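PDB 3KXW: saframycin Mx1 synthetase B from Legionella pneumophila subsp. pneumophila, which belongs to the ANL clan of AMP-binding enzymes and holds 5'-O-[(S)-(dodecanoyloxy)(hydroxy)phosphoryl]adenosine in a pocket of its fold. Local coordinates for residues Phe269-Cys274 against Glu321-Cys326; His308-Gln311 against Gly317-Lys320. All blocks are in the same frame, centred on the assembly; numbering follows the deposited sequence.

Contact 1 of 2, residues Phe269-Cys274 against Glu321-Cys326; sequences FAYDYC and EAFYPC. With 1ZZ (5'-O-[(S)-(dodecanoyloxy)(hydroxy)phosphoryl]adenosine), chain B.
Helical residues Phe269-Cys274 and the strand entered at Phe323 stay well apart as backbones, with Tyr271 and Phe323 the nearest pair at 10.6 Å between their CA atoms. Residues 321-322 form the end of a 3-10 turn, after which the chain straightens and pairs through Ala322, Tyr324 and Cys326 with strand 293-296. Helix 269-277, which follows strand 263-266, packs here on the sheet in which parallel strands 263-266, 293-296 and 323-328 lie side by side, part of the AMP-binding enzyme fold. Two aromatic side chains bridge the gap. Tyr271 and Phe323 form a T-shaped pair, ring centroids 5.0 Å apart and planes at 80°, in which Phe323 supplies the edge and Tyr271 the face. Phe323 CE1 does nearly all the touching: it sits over the middle of the tyrosine ring, 3.7 Å from Tyr271 CE1, while Phe323 CZ lies 4.0 Å from Tyr271 CD1. Tyr271 has CG anti to its own carbonyl carbon (chi1 -63°), which sends the ring out from the helix toward the strand. Its hydroxyl is hydrogen-bonded to the carbonyl O of Phe295, tying the far end of the ring to strand 293-296, and Ala294 packs against both rings. At the other end of the strand segment, Cys326 belongs to the pocket of 5'-O-[(S)-(dodecanoyloxy)(hydroxy)phosphoryl]adenosine. Its carbonyl O accepts a hydrogen bond of 2.9 Å from ligand atom N5, at an N-H...O angle of 150°, and its SG approaches ligand carbon C7 of the acyl chain to 3.4 Å. A single strand segment thus serves two environments: an apolar one, where the edge of Phe323 is set on the face of Tyr271, and a ligand-binding one, where a main-chain acceptor reads the adenine amino group.

Contact 2 of 2, residues His308-Gln311 against Gly317-Lys320; sequences HFYQ and GFRK
Phe309 meets Phe318 edge to face, joining helix 303-313 to the loop that leads from it into strand 323-328, the helix-to-strand return of a beta-alpha-beta unit whose parallel strands are 293-296 and 323-328. The rings stand almost perpendicular, planes at 86° and centroids 5.0 Å apart. Phe309 presents its CD2-CE2 edge, with CE2 over the centre of the Phe318 ring and 3.9 Å from Phe318 CE1; CD2 is 3.8 Å from Phe318 CE2. With CG of Phe318 anti to the backbone N (chi1 -177°), its ring is turned back toward the helix, where it meets the edge of Phe309, and the two side chains cross at about a right angle. Phe318 also meets Trp291 and Phe323 edge-to-face, and Phe309 meets Tyr271 in the same way.

Tyr310, one residue along the helix, is turned to lie against the loop backbone. Lys320 CB rests over one face of its ring, displaced toward the rim, in a CH-pi contact 4.0 Å from the ring centroid. The carbonyl O of Phe318 approaches at the edge of the same ring, near its plane. Beyond CB the lysine chain runs extended, carrying its ammonium group away from the tyrosine to salt bridges with Glu303 and Glu307 of the same helix. Hydrophobic and ionic parts of one side chain therefore both bind the loop to helix 303-313. The tightest approach to the tyrosine ring is made by the main chain, with Lys320 N 3.5 Å from Tyr310 CD1.

In the fold
Both contacts belong to one aromatic cluster around helix 303-313 and the strand that follows it, their centres about 9 Å apart. Contact 1 is fully buried and lies nearer the centre of the chain, joining helix 269-277 to strand 323-328 beside strand 293-296; contact 2, about 23 Å from that centre, is only partly buried and joins residues close in sequence. Phe323 and Phe318 link them directly, with Phe323 CE2 3.5 Å from Phe318 CE2, and Phe309 packs against both Tyr271 and Cys274. The inner contact adds a ligand-facing strand end, whereas the outer one adds a lysine held by glutamates.

Contact 1 of 2, residues Phe269-Cys274 against Glu321-Cys326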
loop_
_atom_site.group_PDB
_atom_site.type_symbol
_atom_site.label_atom_id
_atom_site.label_comp_id
_atom_site.label_asym_id
_atom_site.label_seq_id
_atom_site.Cartn_x
_atom_site.Cartn_y
_atom_site.Cartn_z
ATOM N N PHE A 269 -9.124 -2.624 -5.224
ATOM C CA PHE A 269 -9.757 -3.908 -4.866
ATOM C C PHE A 269 -10.670 -3.841 -3.622
ATOM O O PHE A 269 -11.645 -4.599 -3.505
ATOM C CB PHE A 269 -8.697 -4.996 -4.642
ATOM C CG PHE A 269 -8.188 -5.038 -3.234
ATOM C CD1 PHE A 269 -8.837 -5.797 -2.275
ATOM C CD2 PHE A 269 -7.069 -4.291 -2.863
ATOM C CE1 PHE A 269 -8.400 -5.815 -0.964
ATOM C CE2 PHE A 269 -6.626 -4.314 -1.549
ATOM C CZ PHE A 269 -7.295 -5.077 -0.604
ATOM N N ALA A 270 -10.341 -2.967 -2.670
ATOM C CA ALA A 270 -11.037 -3.020 -1.385
ATOM C C ALA A 270 -12.497 -2.558 -1.496
ATOM O O ALA A 270 -13.364 -2.979 -0.704
ATOM C CB ALA A 270 -10.273 -2.213 -0.316
ATOM N N TYR A 271 -12.779 -1.709 -2.479
ATOM C CA TYR A 271 -14.153 -1.295 -2.730
ATOM C C TYR A 271 -14.975 -2.494 -3.265
ATOM O O TYR A 271 -16.106 -2.731 -2.839
ATOM C CB TYR A 271 -14.202 -0.039 -3.634
ATOM C CG TYR A 271 -13.541 1.184 -2.988
ATOM C CD1 TYR A 271 -14.166 1.870 -1.960
ATOM C CD2 TYR A 271 -12.291 1.622 -3.402
ATOM C CE1 TYR A 271 -13.572 2.974 -1.345
ATOM C CE2 TYR A 271 -11.676 2.720 -2.798
ATOM C CZ TYR A 271 -12.321 3.388 -1.771
ATOM O OH TYR A 271 -11.728 4.463 -1.174
ATOM N N ASP A 272 -14.380 -3.275 -4.157
ATOM C CA ASP A 272 -15.024 -4.479 -4.657
ATOM C C ASP A 272 -15.225 -5.470 -3.541
ATOM O O ASP A 272 -16.223 -6.175 -3.497
ATOM C CB ASP A 272 -14.178 -5.142 -5.732
ATOM C CG ASP A 272 -14.256 -4.418 -7.058
ATOM O OD1 ASP A 272 -15.370 -4.093 -7.506
ATOM O OD2 ASP A 272 -13.190 -4.170 -7.634
ATOM N N TYR A 273 -14.252 -5.530 -2.641
ATOM C CA TYR A 273 -14.295 -6.484 -1.542
ATOM C C TYR A 273 -15.468 -6.169 -0.612
ATOM O O TYR A 273 -16.153 -7.085 -0.142
ATOM C CB TYR A 273 -12.962 -6.458 -0.796
ATOM C CG TYR A 273 -12.754 -7.579 0.187
ATOM C CD1 TYR A 273 -12.462 -8.875 -0.224
ATOM C CD2 TYR A 273 -12.828 -7.329 1.535
ATOM C CE1 TYR A 273 -12.269 -9.906 0.721
ATOM C CE2 TYR A 273 -12.628 -8.312 2.452
ATOM C CZ TYR A 273 -12.355 -9.594 2.063
ATOM O OH TYR A 273 -12.173 -10.517 3.087
ATOM N N CYS A 274 -15.673 -4.880 -0.335
ATOM C CA CYS A 274 -16.864 -4.436 0.415
ATOM C C CYS A 274 -18.171 -4.819 -0.261
ATOM O O CYS A 274 -19.076 -5.348 0.381
ATOM C CB CYS A 274 -16.852 -2.928 0.615
ATOM S SG CYS A 274 -15.634 -2.342 1.819
ATOM N N GLU A 321 -19.239 11.357 -5.819
ATOM C CA GLU A 321 -18.332 12.487 -5.943
ATOM C C GLU A 321 -17.206 12.408 -4.907
ATOM O O GLU A 321 -16.197 13.091 -5.025
ATOM C CB GLU A 321 -19.093 13.817 -5.737
ATOM C CG GLU A 321 -20.089 14.170 -6.833
ATOM C CD GLU A 321 -21.359 13.322 -6.790
ATOM O OE1 GLU A 321 -21.646 12.725 -5.736
ATOM O OE2 GLU A 321 -22.065 13.254 -7.822
ATOM N N ALA A 322 -17.398 11.607 -3.871
ATOM C CA ALA A 322 -16.358 11.447 -2.859
ATOM C C ALA A 322 -15.125 10.727 -3.436
ATOM O O ALA A 322 -13.988 10.922 -2.970
ATOM C CB ALA A 322 -16.903 10.676 -1.664
ATOM N N PHE A 323 -15.338 9.890 -4.449
ATOM C CA PHE A 323 -14.251 9.047 -4.951
ATOM C C PHE A 323 -13.150 9.905 -5.505
ATOM O O PHE A 323 -13.420 10.835 -6.272
ATOM C CB PHE A 323 -14.733 8.090 -6.040
ATOM C CG PHE A 323 -15.185 6.761 -5.521
ATOM C CD1 PHE A 323 -14.317 5.950 -4.797
ATOM C CD2 PHE A 323 -16.459 6.288 -5.785
ATOM C CE1 PHE A 323 -14.727 4.704 -4.352
ATOM C CE2 PHE A 323 -16.872 5.065 -5.322
ATOM C CZ PHE A 323 -15.991 4.257 -4.616
ATOM N N TYR A 324 -11.908 9.582 -5.126
ATOM C CA TYR A 324 -10.761 10.420 -5.454
ATOM C C TYR A 324 -9.622 9.540 -5.940
ATOM O O TYR A 324 -8.778 9.129 -5.141
ATOM C CB TYR A 324 -10.308 11.203 -4.217
ATOM C CG TYR A 324 -9.249 12.250 -4.485
ATOM C CD1 TYR A 324 -9.598 13.533 -4.862
ATOM C CD2 TYR A 324 -7.898 11.948 -4.354
ATOM C CE1 TYR A 324 -8.635 14.509 -5.094
ATOM C CE2 TYR A 324 -6.913 12.923 -4.591
ATOM C CZ TYR A 324 -7.297 14.198 -4.971
ATOM O OH TYR A 324 -6.332 15.149 -5.217
ATOM N N PRO A 325 -9.606 9.243 -7.254
ATOM C CA PRO A 325 -8.497 8.503 -7.860
ATOM C C PRO A 325 -7.217 9.299 -7.688
ATOM O O PRO A 325 -7.242 10.524 -7.756
ATOM C CB PRO A 325 -8.888 8.424 -9.342
ATOM C CG PRO A 325 -10.376 8.582 -9.347
ATOM C CD PRO A 325 -10.682 9.526 -8.217
ATOM N N CYS A 326 -6.106 8.617 -7.445
ATOM C CA CYS A 326 -4.822 9.312 -7.327
ATOM C C CYS A 326 -3.720 8.348 -7.708
ATOM O O CYS A 326 -3.912 7.129 -7.666
ATOM C CB CYS A 326 -4.599 9.847 -5.891
ATOM S SG CYS A 326 -4.995 8.714 -4.548
HETATM P P 1ZZ B . 4.213 1.688 -4.370
HETATM C C1 1ZZ B . -4.421 10.790 3.154
HETATM N N1 1ZZ B . -0.044 2.562 -9.105
HETATM O O1 1ZZ B . 1.088 2.598 -4.509
HETATM C C2 1ZZ B . -4.232 9.727 2.064
HETATM N N2 1ZZ B . -1.252 4.268 -8.312
HETATM O O2 1ZZ B . 3.268 2.874 -3.688
HETATM C C3 1ZZ B . -3.416 10.256 0.878
HETATM N N3 1ZZ B . -1.426 2.139 -11.293
HETATM O O3 1ZZ B . 5.579 2.163 -4.450
HETATM C C4 1ZZ B . -2.871 9.097 0.030
HETATM N N4 1ZZ B . -3.297 3.650 -11.456
HETATM O O4 1ZZ B . 4.117 0.377 -3.433
HETATM C C5 1ZZ B . -2.442 9.537 -1.379
HETATM N N5 1ZZ B . -3.773 5.361 -9.939
HETATM O O5 1ZZ B . 3.646 1.255 -5.877
HETATM C C6 1ZZ B . -2.038 8.285 -2.171
HETATM O O6 1ZZ B . 1.683 1.221 -7.932
HETATM C C7 1ZZ B . -1.698 8.330 -3.682
HETATM O O7 1ZZ B . 2.472 1.147 -10.732
HETATM C C8 1ZZ B . -1.440 7.013 -4.440
HETATM O O8 1ZZ B . 4.249 2.576 -9.766
HETATM C C9 1ZZ B . 0.018 6.580 -4.213
HETATM C C10 1ZZ B . 0.244 5.050 -4.269
HETATM C C11 1ZZ B . 1.680 4.754 -3.751
HETATM C C12 1ZZ B . 2.180 3.453 -4.408
HETATM C C13 1ZZ B . 3.433 2.224 -6.881
HETATM C C14 1ZZ B . 2.923 1.612 -8.030
HETATM C C15 1ZZ B . 2.995 2.532 -9.303
HETATM C C16 1ZZ B . 2.111 2.019 -10.140
HETATM C C17 1ZZ B . 1.040 1.694 -9.218
HETATM C C18 1ZZ B . -0.229 3.545 -8.050
HETATM C C19 1ZZ B . -1.836 3.746 -9.584
HETATM C C20 1ZZ B . -1.093 2.788 -10.055
HETATM C C21 1ZZ B . -2.499 2.510 -11.950
HETATM C C22 1ZZ B . -3.020 4.222 -10.401
#

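Contact 2 of 2, residues His308-Gln311 against Gly317-Lys320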
loop_
_atom_site.group_PDB
_atom_site.type_symbol
_atom_site.label_atom_id
_atom_site.label_comp_id
_atom_site.label_asym_id
_atom_site.label_seq_id
_atom_site.Cartn_x
_atom_site.Cartn_y
_atom_site.Cartn_z
ATOM N N HIS A 308 -20.105 0.121 -8.828
ATOM C CA HIS A 308 -20.648 -0.941 -7.976
ATOM C C HIS A 308 -20.721 -0.501 -6.532
ATOM O O HIS A 308 -21.710 -0.744 -5.859
ATOM C CB HIS A 308 -19.795 -2.206 -8.012
ATOM C CG HIS A 308 -19.966 -3.036 -9.243
ATOM N ND1 HIS A 308 -19.338 -4.249 -9.405
ATOM C CD2 HIS A 308 -20.685 -2.828 -10.371
ATOM C CE1 HIS A 308 -19.661 -4.758 -10.582
ATOM N NE2 HIS A 308 -20.473 -3.913 -11.191
ATOM N N PHE A 309 -19.654 0.132 -6.053
ATOM C CA PHE A 309 -19.604 0.563 -4.667
ATOM C C PHE A 309 -20.619 1.674 -4.408
ATOM O O PHE A 309 -21.293 1.697 -3.376
ATOM C CB PHE A 309 -18.197 1.060 -4.308
ATOM C CG PHE A 309 -18.028 1.334 -2.848
ATOM C CD1 PHE A 309 -17.647 0.319 -1.990
ATOM C CD2 PHE A 309 -18.274 2.594 -2.335
ATOM C CE1 PHE A 309 -17.487 0.548 -0.613
ATOM C CE2 PHE A 309 -18.137 2.837 -0.963
ATOM C CZ PHE A 309 -17.727 1.816 -0.108
ATOM N N TYR A 310 -20.729 2.583 -5.366
ATOM C CA TYR A 310 -21.653 3.696 -5.218
ATOM C C TYR A 310 -23.085 3.186 -5.136
ATOM O O TYR A 310 -23.830 3.585 -4.247
ATOM C CB TYR A 310 -21.515 4.687 -6.372
ATOM C CG TYR A 310 -22.685 5.639 -6.430
ATOM C CD1 TYR A 310 -22.911 6.554 -5.405
ATOM C CD2 TYR A 310 -23.573 5.609 -7.486
ATOM C CE1 TYR A 310 -23.996 7.433 -5.444
ATOM C CE2 TYR A 310 -24.657 6.477 -7.528
ATOM C CZ TYR A 310 -24.856 7.385 -6.523
ATOM O OH TYR A 310 -25.948 8.228 -6.590
ATOM N N GLN A 311 -23.454 2.280 -6.041
ATOM C CA GLN A 311 -24.804 1.712 -6.033
ATOM C C GLN A 311 -25.082 0.931 -4.735
ATOM O O GLN A 311 -26.191 0.961 -4.198
ATOM C CB GLN A 311 -25.045 0.825 -7.265
ATOM C CG GLN A 311 -25.065 1.561 -8.617
ATOM C CD GLN A 311 -26.162 2.604 -8.685
ATOM O OE1 GLN A 311 -27.173 2.495 -7.990
ATOM N NE2 GLN A 311 -25.955 3.629 -9.492
ATOM N N GLY A 317 -25.749 7.183 2.444
ATOM C CA GLY A 317 -25.098 8.480 2.509
ATOM C C GLY A 317 -23.813 8.598 1.705
ATOM O O GLY A 317 -23.229 9.682 1.614
ATOM N N PHE A 318 -23.371 7.502 1.099
ATOM C CA PHE A 318 -22.176 7.582 0.266
ATOM C C PHE A 318 -22.473 8.283 -1.055
ATOM O O PHE A 318 -23.426 7.927 -1.742
ATOM C CB PHE A 318 -21.548 6.200 0.000
ATOM C CG PHE A 318 -20.264 6.292 -0.794
ATOM C CD1 PHE A 318 -19.071 6.624 -0.161
ATOM C CD2 PHE A 318 -20.262 6.097 -2.166
ATOM C CE1 PHE A 318 -17.883 6.749 -0.890
ATOM C CE2 PHE A 318 -19.095 6.224 -2.916
ATOM C CZ PHE A 318 -17.895 6.555 -2.275
ATOM N N ARG A 319 -21.641 9.256 -1.434
ATOM C CA ARG A 319 -21.814 9.965 -2.698
ATOM C C ARG A 319 -20.667 9.655 -3.651
ATOM O O ARG A 319 -19.516 9.612 -3.246
ATOM C CB ARG A 319 -21.894 11.487 -2.464
ATOM C CG ARG A 319 -23.243 11.943 -1.907
ATOM C CD ARG A 319 -23.333 13.477 -1.734
ATOM N NE ARG A 319 -23.180 14.160 -3.009
ATOM C CZ ARG A 319 -22.054 14.735 -3.423
ATOM N NH1 ARG A 319 -20.981 14.754 -2.645
ATOM N NH2 ARG A 319 -22.009 15.314 -4.616
ATOM N N LYS A 320 -20.974 9.451 -4.921
ATOM C CA LYS A 320 -19.927 9.028 -5.855
ATOM C C LYS A 320 -18.861 10.095 -6.039
ATOM O O LYS A 320 -17.717 9.769 -6.381
ATOM C CB LYS A 320 -20.527 8.627 -7.211
ATOM C CG LYS A 320 -19.541 7.891 -8.141
ATOM C CD LYS A 320 -20.220 7.385 -9.429
ATOM C CE LYS A 320 -19.235 6.588 -10.320
ATOM N NZ LYS A 320 -19.845 6.166 -11.641
#